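Local coordinates for putative extracellular solute-binding protein (Bordetella bronchiseptica, PDB 4P56) that binds mandelate as the periplasmic solute-binding protein of a TRAP transporter, probably handing its ligand to the membrane components for uptake, at residues A[169-172]-A[176-179]; A[107-112]-A[302-307]; A[68-73]-A[82-87]. One frame throughout, in Å; residues are numbered along the deposited sequence.

Interaction 1: residues A[169-172]-A[176-179]; sequences IRVG and AADV. With RMN ((R)-mandelic acid), chain D.
Val171, the last residue of strand 168-171, points its side chain at helix 174-182 and sets its branches against two successive alanines. Val171 CB lies 3.9 Å from Ala176 CB, and Val171 CG2 rests 3.8 Å from Ala177 CB. The other methyl, Val171 CG1, comes alongside the helix backbone, close to Ala176 O. The first torsion explains this split: CG1 is anti to the carbonyl carbon (chi1 -61°), which leaves CG2 between the backbone N and C and turned toward Ala177. The helix offers small residues here, and Val171 CA lies 5.7 Å from Ala176 CA.

This contact packs the first strand of a beta-alpha-beta unit, strand 168-171, helix 174-182 and strand 186-189, on its helix in a family 7 solute-binding protein. The strand end borders the mandelate pocket. Arg170, next to Val171 along the strand, presents its guanidinium end to the (R)-mandelic acid carboxylate. Arg170 NH1 gives a nearly straight bond to mandelate O12 (2.8 Å, 174° at the hydrogen), and Arg170 NH2 binds mandelate O11 at 2.7 Å and 163°. Carboxylate carbon C10 lies in the guanidinium plane at its edge, the geometry of a two-pronged arginine-carboxylate pair. Bends at chi2 and chi3 fold the arginine chain back so that Gly172 N sits 3.2 Å above one face of the Arg170 guanidinium, toward the rim. Phe209 makes a cation-pi contact with the same group, and Arg170 NH1 also bonds Lys190 O. Tyr94 OH and Asp236 OD2 bind the ligand too, while Gly172 CA approaches mandelate O12 to 3.5 Å.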
loop_
_atom_site.group_PDB
_atom_site.type_symbol
_atom_site.label_atom_id
_atom_site.label_comp_id
_atom_site.label_asym_id
_atom_site.label_seq_id
_atom_site.Cartn_x
_atom_site.Cartn_y
_atom_site.Cartn_z
ATOM N N ILE A 169 -4.997 -9.820 14.745
ATOM C CA ILE A 169 -4.340 -9.693 13.454
ATOM C C ILE A 169 -3.658 -8.348 13.289
ATOM O O ILE A 169 -4.308 -7.292 13.333
ATOM C CB ILE A 169 -5.360 -9.821 12.305
ATOM C CG1 ILE A 169 -6.081 -11.179 12.351
ATOM C CG2 ILE A 169 -4.644 -9.689 10.969
ATOM C CD1 ILE A 169 -5.136 -12.393 12.196
ATOM N N ARG A 170 -2.345 -8.381 13.096
ATOM C CA ARG A 170 -1.613 -7.166 12.793
ATOM C C ARG A 170 -2.072 -6.640 11.439
ATOM O O ARG A 170 -1.921 -7.308 10.415
ATOM C CB ARG A 170 -0.110 -7.479 12.740
ATOM C CG ARG A 170 0.825 -6.284 12.888
ATOM C CD ARG A 170 0.739 -5.185 11.812
ATOM N NE ARG A 170 0.571 -5.659 10.449
ATOM C CZ ARG A 170 0.703 -4.905 9.351
ATOM N NH1 ARG A 170 1.090 -3.633 9.412
ATOM N NH2 ARG A 170 0.470 -5.445 8.166
ATOM N N VAL A 171 -2.623 -5.435 11.428
ATOM C CA VAL A 171 -2.961 -4.763 10.193
ATOM C C VAL A 171 -2.312 -3.383 10.118
ATOM O O VAL A 171 -1.987 -2.790 11.137
ATOM C CB VAL A 171 -4.495 -4.604 10.073
ATOM C CG1 VAL A 171 -5.171 -5.975 10.057
ATOM C CG2 VAL A 171 -5.031 -3.787 11.241
ATOM N N GLY A 172 -2.109 -2.859 8.912
ATOM C CA GLY A 172 -1.570 -1.521 8.787
ATOM C C GLY A 172 -2.508 -0.466 9.362
ATOM O O GLY A 172 -2.093 0.501 10.012
ATOM N N ALA A 176 -7.424 -2.670 5.623
ATOM C CA ALA A 176 -7.033 -3.932 6.223
ATOM C C ALA A 176 -7.747 -4.064 7.560
ATOM O O ALA A 176 -8.271 -5.119 7.904
ATOM C CB ALA A 176 -5.519 -4.000 6.403
ATOM N N ALA A 177 -7.760 -2.969 8.311
ATOM C CA ALA A 177 -8.401 -2.922 9.609
ATOM C C ALA A 177 -9.914 -3.050 9.469
ATOM O O ALA A 177 -10.560 -3.762 10.256
ATOM C CB ALA A 177 -8.025 -1.630 10.316
ATOM N N ASP A 178 -10.481 -2.372 8.467
ATOM C CA ASP A 178 -11.943 -2.416 8.240
ATOM C C ASP A 178 -12.325 -3.867 7.963
ATOM O O ASP A 178 -13.309 -4.377 8.506
ATOM C CB ASP A 178 -12.371 -1.571 7.029
ATOM C CG ASP A 178 -12.268 -0.062 7.269
ATOM O OD1 ASP A 178 -12.317 0.382 8.446
ATOM O OD2 ASP A 178 -12.133 0.680 6.262
ATOM N N VAL A 179 -11.560 -4.522 7.093
ATOM C CA VAL A 179 -11.824 -5.920 6.774
ATOM C C VAL A 179 -11.663 -6.825 8.007
ATOM O O VAL A 179 -12.542 -7.635 8.298
ATOM C CB VAL A 179 -10.959 -6.465 5.601
ATOM C CG1 VAL A 179 -11.167 -7.984 5.422
ATOM C CG2 VAL A 179 -11.266 -5.734 4.293
HETATM C C1 RMN D . 2.591 -2.328 4.236
HETATM C C2 RMN D . 3.717 -1.521 4.294
HETATM C C3 RMN D . 4.934 -1.973 3.817
HETATM C C4 RMN D . 5.053 -3.256 3.312
HETATM C C5 RMN D . 3.929 -4.076 3.262
HETATM C C6 RMN D . 2.710 -3.605 3.720
HETATM C C7 RMN D . 1.273 -1.840 4.772
HETATM C C10 RMN D . 1.001 -2.529 6.076
HETATM O O8 RMN D . 0.211 -2.154 3.956
HETATM O O11 RMN D . 0.378 -3.644 6.134
HETATM O O12 RMN D . 1.455 -2.019 7.144
#

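Interaction 2: residues A[107-112]-A[302-307]; sequences LPFSGD and AVRERT
The Phe109 ring meets Val303 and Arg304 of helix 297-307 obliquely, while Pro108 CB covers the centre of one face, 3.8 Å above its plane. On the Arg304 guanidinium, one face receives Phe109 CD2, offset toward the rim, and a water lies in plane at its edge. The ring and guanidinium planes are 55° apart, so this is a slanted contact and no parallel stack.

In this family 7 solute-binding fold, the contact joins the loop leading into helix 114-129 to a helix from late in the chain. Phe109 CZ meets Val303 CG1 at 3.8 Å, with the valine methyl anti to its backbone N (chi1 177°). On the polar side, Arg304 NH2 comes within 3.9 Å of Phe109 CD2 and donates to the water oxygen at 2.9 Å; that water in turn donates to Phe109 O, bridging the side chain of the helix to the backbone of the loop. Arg304 NE makes a salt bridge to Glu301 OE2 of the same helix.

Further along, Pro108 and Thr307 pass each other in opposite directions; Pro108 CG packs 3.9 Å from Thr307 OG1, a contact and not a hydrogen bond. Both sides also meet helix 174-182: Pro108 touches Val179, and Thr307 touches Ala182. Val303 O takes two bonds from Thr307, from opposite faces of its carbonyl plane: one from the backbone N and one, 2.7 Å long, from Thr307 OG1.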
loop_
_atom_site.group_PDB
_atom_site.type_symbol
_atom_site.label_atom_id
_atom_site.label_comp_id
_atom_site.label_asym_id
_atom_site.label_seq_id
_atom_site.Cartn_x
_atom_site.Cartn_y
_atom_site.Cartn_z
ATOM N N LEU A 107 -10.514 -2.222 -2.061
ATOM C CA LEU A 107 -11.626 -3.017 -1.574
ATOM C C LEU A 107 -11.334 -4.510 -1.762
ATOM O O LEU A 107 -10.504 -4.892 -2.573
ATOM C CB LEU A 107 -12.907 -2.618 -2.293
ATOM C CG LEU A 107 -13.425 -1.211 -1.917
ATOM C CD1 LEU A 107 -14.368 -0.688 -2.985
ATOM C CD2 LEU A 107 -14.139 -1.240 -0.581
ATOM N N PRO A 108 -12.022 -5.363 -1.004
ATOM C CA PRO A 108 -11.800 -6.803 -1.220
ATOM C C PRO A 108 -12.104 -7.245 -2.658
ATOM O O PRO A 108 -13.057 -6.747 -3.263
ATOM C CB PRO A 108 -12.785 -7.454 -0.249
ATOM C CG PRO A 108 -12.948 -6.436 0.853
ATOM C CD PRO A 108 -12.902 -5.094 0.144
ATOM N N PHE A 109 -11.277 -8.144 -3.182
ATOM C CA PHE A 109 -11.547 -8.903 -4.423
ATOM C C PHE A 109 -11.564 -8.073 -5.693
ATOM O O PHE A 109 -12.369 -8.320 -6.584
ATOM C CB PHE A 109 -12.897 -9.624 -4.334
ATOM C CG PHE A 109 -13.133 -10.311 -3.032
ATOM C CD1 PHE A 109 -12.117 -10.962 -2.381
ATOM C CD2 PHE A 109 -14.385 -10.256 -2.441
ATOM C CE1 PHE A 109 -12.355 -11.589 -1.158
ATOM C CE2 PHE A 109 -14.620 -10.861 -1.249
ATOM C CZ PHE A 109 -13.610 -11.526 -0.594
ATOM N N SER A 110 -10.690 -7.091 -5.773
ATOM C CA SER A 110 -10.815 -6.074 -6.793
ATOM C C SER A 110 -9.621 -5.906 -7.711
ATOM O O SER A 110 -9.642 -5.032 -8.563
ATOM C CB SER A 110 -11.006 -4.740 -6.104
ATOM O OG SER A 110 -9.909 -4.470 -5.254
ATOM N N GLY A 111 -8.559 -6.669 -7.524
ATOM C CA GLY A 111 -7.365 -6.401 -8.316
ATOM C C GLY A 111 -6.302 -7.462 -8.186
ATOM O O GLY A 111 -5.884 -7.776 -7.067
ATOM N N ASP A 112 -5.845 -7.959 -9.337
ATOM C CA ASP A 112 -4.956 -9.123 -9.410
ATOM C C ASP A 112 -3.506 -8.825 -9.063
ATOM O O ASP A 112 -2.792 -9.690 -8.533
ATOM C CB ASP A 112 -4.949 -9.692 -10.835
ATOM C CG ASP A 112 -6.297 -10.255 -11.263
ATOM O OD1 ASP A 112 -7.184 -10.474 -10.392
ATOM O OD2 ASP A 112 -6.437 -10.482 -12.486
ATOM N N ALA A 302 -19.037 -15.049 2.224
ATOM C CA ALA A 302 -19.208 -14.593 3.594
ATOM C C ALA A 302 -18.435 -13.299 3.823
ATOM O O ALA A 302 -18.928 -12.388 4.496
ATOM C CB ALA A 302 -18.762 -15.661 4.568
ATOM N N VAL A 303 -17.243 -13.193 3.247
ATOM C CA VAL A 303 -16.482 -11.937 3.357
ATOM C C VAL A 303 -17.130 -10.799 2.563
ATOM O O VAL A 303 -17.179 -9.656 3.021
ATOM C CB VAL A 303 -15.004 -12.110 2.968
ATOM C CG1 VAL A 303 -14.281 -10.758 3.026
ATOM C CG2 VAL A 303 -14.323 -13.104 3.913
ATOM N N ARG A 304 -17.663 -11.117 1.394
ATOM C CA ARG A 304 -18.391 -10.134 0.619
ATOM C C ARG A 304 -19.558 -9.616 1.465
ATOM O O ARG A 304 -19.815 -8.406 1.538
ATOM C CB ARG A 304 -18.888 -10.742 -0.704
ATOM C CG ARG A 304 -19.167 -9.687 -1.779
ATOM C CD ARG A 304 -19.655 -10.291 -3.088
ATOM N NE ARG A 304 -18.786 -11.337 -3.645
ATOM C CZ ARG A 304 -17.754 -11.137 -4.468
ATOM N NH1 ARG A 304 -17.072 -12.179 -4.928
ATOM N NH2 ARG A 304 -17.385 -9.915 -4.833
ATOM N N GLU A 305 -20.242 -10.534 2.140
ATOM C CA GLU A 305 -21.439 -10.160 2.850
ATOM C C GLU A 305 -21.065 -9.237 4.020
ATOM O O GLU A 305 -21.788 -8.277 4.311
ATOM C CB GLU A 305 -22.196 -11.399 3.310
ATOM C CG GLU A 305 -23.656 -11.156 3.596
ATOM C CD GLU A 305 -23.866 -10.451 4.915
ATOM O OE1 GLU A 305 -23.007 -10.584 5.818
ATOM O OE2 GLU A 305 -24.892 -9.750 5.051
ATOM N N ARG A 306 -19.932 -9.504 4.671
ATOM C CA ARG A 306 -19.536 -8.711 5.838
ATOM C C ARG A 306 -19.049 -7.337 5.443
ATOM O O ARG A 306 -19.097 -6.395 6.253
ATOM C CB ARG A 306 -18.421 -9.393 6.617
ATOM C CG ARG A 306 -18.811 -10.753 7.219
ATOM C CD ARG A 306 -19.645 -10.627 8.453
ATOM N NE ARG A 306 -19.781 -11.925 9.114
ATOM C CZ ARG A 306 -19.134 -12.299 10.220
ATOM N NH1 ARG A 306 -18.308 -11.468 10.844
ATOM N NH2 ARG A 306 -19.331 -13.522 10.722
ATOM N N THR A 307 -18.514 -7.243 4.230
ATOM C CA THR A 307 -17.879 -6.026 3.744
ATOM C C THR A 307 -18.721 -5.295 2.705
ATOM O O THR A 307 -18.253 -4.350 2.073
ATOM C CB THR A 307 -16.492 -6.330 3.141
ATOM O OG1 THR A 307 -16.634 -7.193 2.008
ATOM C CG2 THR A 307 -15.610 -6.978 4.171
HETATM O O HOH W 1 -15.442 -9.196 -6.849
#

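Interaction 3: residues A[68-73]-A[82-87]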
loop_
_atom_site.group_PDB
_atom_site.type_symbol
_atom_site.label_atom_id
_atom_site.label_comp_id
_atom_site.label_asym_id
_atom_site.label_seq_id
_atom_site.Cartn_x
_atom_site.Cartn_y
_atom_site.Cartn_z
ATOM N N LYS A 68 19.306 6.234 8.199
ATOM C CA LYS A 68 18.332 5.819 9.220
ATOM C C LYS A 68 17.005 6.485 8.949
ATOM O O LYS A 68 16.940 7.574 8.354
ATOM C CB LYS A 68 18.769 6.224 10.637
ATOM C CG LYS A 68 19.938 5.467 11.191
ATOM C CD LYS A 68 20.396 6.069 12.525
ATOM C CE LYS A 68 21.886 5.829 12.751
ATOM N NZ LYS A 68 22.358 6.249 14.108
ATOM N N ALA A 69 15.920 5.870 9.417
ATOM C CA ALA A 69 14.628 6.568 9.385
ATOM C C ALA A 69 14.734 7.796 10.296
ATOM O O ALA A 69 15.307 7.696 11.370
ATOM C CB ALA A 69 13.488 5.620 9.858
ATOM N N VAL A 70 14.227 8.956 9.869
ATOM C CA VAL A 70 14.349 10.165 10.698
ATOM C C VAL A 70 13.281 10.242 11.788
ATOM O O VAL A 70 13.383 11.046 12.709
ATOM C CB VAL A 70 14.301 11.456 9.837
ATOM C CG1 VAL A 70 15.436 11.428 8.834
ATOM C CG2 VAL A 70 12.967 11.582 9.108
ATOM N N THR A 71 12.241 9.426 11.661
ATOM C CA THR A 71 11.202 9.346 12.689
ATOM C C THR A 71 10.463 8.021 12.543
ATOM O O THR A 71 10.911 7.154 11.806
ATOM C CB THR A 71 10.203 10.500 12.581
ATOM O OG1 THR A 71 9.272 10.430 13.666
ATOM C CG2 THR A 71 9.454 10.460 11.245
ATOM N N ASN A 72 9.344 7.853 13.243
ATOM C CA ASN A 72 8.563 6.615 13.120
ATOM C C ASN A 72 7.802 6.598 11.802
ATOM O O ASN A 72 7.709 7.612 11.126
ATOM C CB ASN A 72 7.577 6.492 14.283
ATOM C CG ASN A 72 6.678 7.707 14.411
ATOM O OD1 ASN A 72 5.741 7.877 13.657
ATOM N ND2 ASN A 72 6.977 8.569 15.379
ATOM N N PRO A 73 7.235 5.449 11.426
ATOM C CA PRO A 73 6.613 5.421 10.080
ATOM C C PRO A 73 5.509 6.455 9.835
ATOM O O PRO A 73 5.517 7.168 8.822
ATOM C CB PRO A 73 6.085 3.987 9.975
ATOM C CG PRO A 73 7.025 3.183 10.893
ATOM C CD PRO A 73 7.416 4.105 12.006
ATOM N N ASP A 82 7.280 19.436 7.424
ATOM C CA ASP A 82 8.064 20.319 8.288
ATOM C C ASP A 82 9.460 20.588 7.731
ATOM O O ASP A 82 10.222 21.364 8.289
ATOM C CB ASP A 82 8.198 19.696 9.681
ATOM C CG ASP A 82 6.857 19.539 10.396
ATOM O OD1 ASP A 82 5.867 20.160 9.968
ATOM O OD2 ASP A 82 6.798 18.777 11.383
ATOM N N GLY A 83 9.833 19.926 6.647
ATOM C CA GLY A 83 11.117 20.208 6.018
ATOM C C GLY A 83 12.314 19.470 6.618
ATOM O O GLY A 83 13.473 19.807 6.340
ATOM N N LEU A 84 12.038 18.474 7.454
ATOM C CA LEU A 84 13.078 17.631 8.049
ATOM C C LEU A 84 13.741 16.758 6.999
ATOM O O LEU A 84 14.967 16.506 7.043
ATOM C CB LEU A 84 12.478 16.762 9.165
ATOM C CG LEU A 84 13.419 15.769 9.866
ATOM C CD1 LEU A 84 14.600 16.517 10.551
ATOM C CD2 LEU A 84 12.604 14.979 10.849
ATOM N N VAL A 85 12.947 16.309 6.032
ATOM C CA VAL A 85 13.472 15.595 4.860
ATOM C C VAL A 85 12.685 16.042 3.662
ATOM O O VAL A 85 11.587 16.599 3.807
ATOM C CB VAL A 85 13.355 14.040 4.980
ATOM C CG1 VAL A 85 14.169 13.549 6.174
ATOM C CG2 VAL A 85 11.898 13.600 5.086
ATOM N N ASP A 86 13.224 15.803 2.466
ATOM C CA ASP A 86 12.625 16.348 1.265
ATOM C C ASP A 86 11.564 15.417 0.652
ATOM O O ASP A 86 10.559 15.904 0.136
ATOM C CB ASP A 86 13.688 16.627 0.205
ATOM C CG ASP A 86 14.613 17.782 0.582
ATOM O OD1 ASP A 86 14.102 18.840 1.014
ATOM O OD2 ASP A 86 15.851 17.617 0.463
ATOM N N VAL A 87 11.804 14.111 0.710
ATOM C CA VAL A 87 10.977 13.125 0.030
ATOM C C VAL A 87 10.755 11.902 0.909
ATOM O O VAL A 87 11.643 11.474 1.635
ATOM C CB VAL A 87 11.655 12.667 -1.288
ATOM C CG1 VAL A 87 10.870 11.555 -1.977
ATOM C CG2 VAL A 87 11.868 13.896 -2.213
#
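The two loops come closest at Val70 and Val85, whose CA atoms stand 8.0 Å apart, with no hydrogen bond between the segments. They are the entry to and the exit from helix 76-81, the short helix that links strand 62-65 to strand 87-91 in this solute-binding protein, and the contact draws the two ends of that connection together. The exit is a Schellman motif: Gly83 is the first residue to leave helical geometry, and its positive phi of 85° turns the chain so that Leu84 and Val85 follow directly and both face the other loop.

Val70 carries its whole side of the contact. CG1 is anti to the carbonyl carbon (chi1 -59°) and CG2 stands between the backbone N and C, so the two methyls spread like a fork toward Val85 CG1. Val85 CG1 sits almost equally far from both, 3.6 Å from Val70 CG1 and 3.7 Å from Val70 CG2, the two valines sliding past each other in opposite directions. Leu84 meets the same residue another way, reaching across tip to tip, with its CG anti to the backbone N.

Helix 76-81 adds Ala79 against Val70 and Val80 against Val85, while Val85 also packs on Leu66 and on Thr30 of strand 28-31. The burial is uneven: Val85 is enclosed, whereas Leu84 lies at the surface, and Val70 is intermediate. The backbone of Val70 is tied separately, its N bonded to Ser32 OG. On the outer side, Leu84 presents one branch to Val70, Leu84 CD2 lying 3.8 Å from Val70 CG2 and 4.0 Å from Val70 CB.

From the N terminus, interaction 3 closes first, spanning helix 76-81 and ending at the start of strand 87-91. Residues 107-112 then open interaction 2, which is completed only at 302-307, some 190 residues later. Within that long span interaction 1 opens and closes with three residues between its segments, two of them already in the helix, joining strand 168-171 to helix 174-182. Interactions 1 and 2 touch, Val179 CG2 meeting Pro108 CG at 3.9 Å, so helix 174-182 connects the ligand-bearing strand to the loop and the late helix. Interaction 3 stands apart, its centre about 35 Å from that of interaction 2, on the opposite side of the chain's centre.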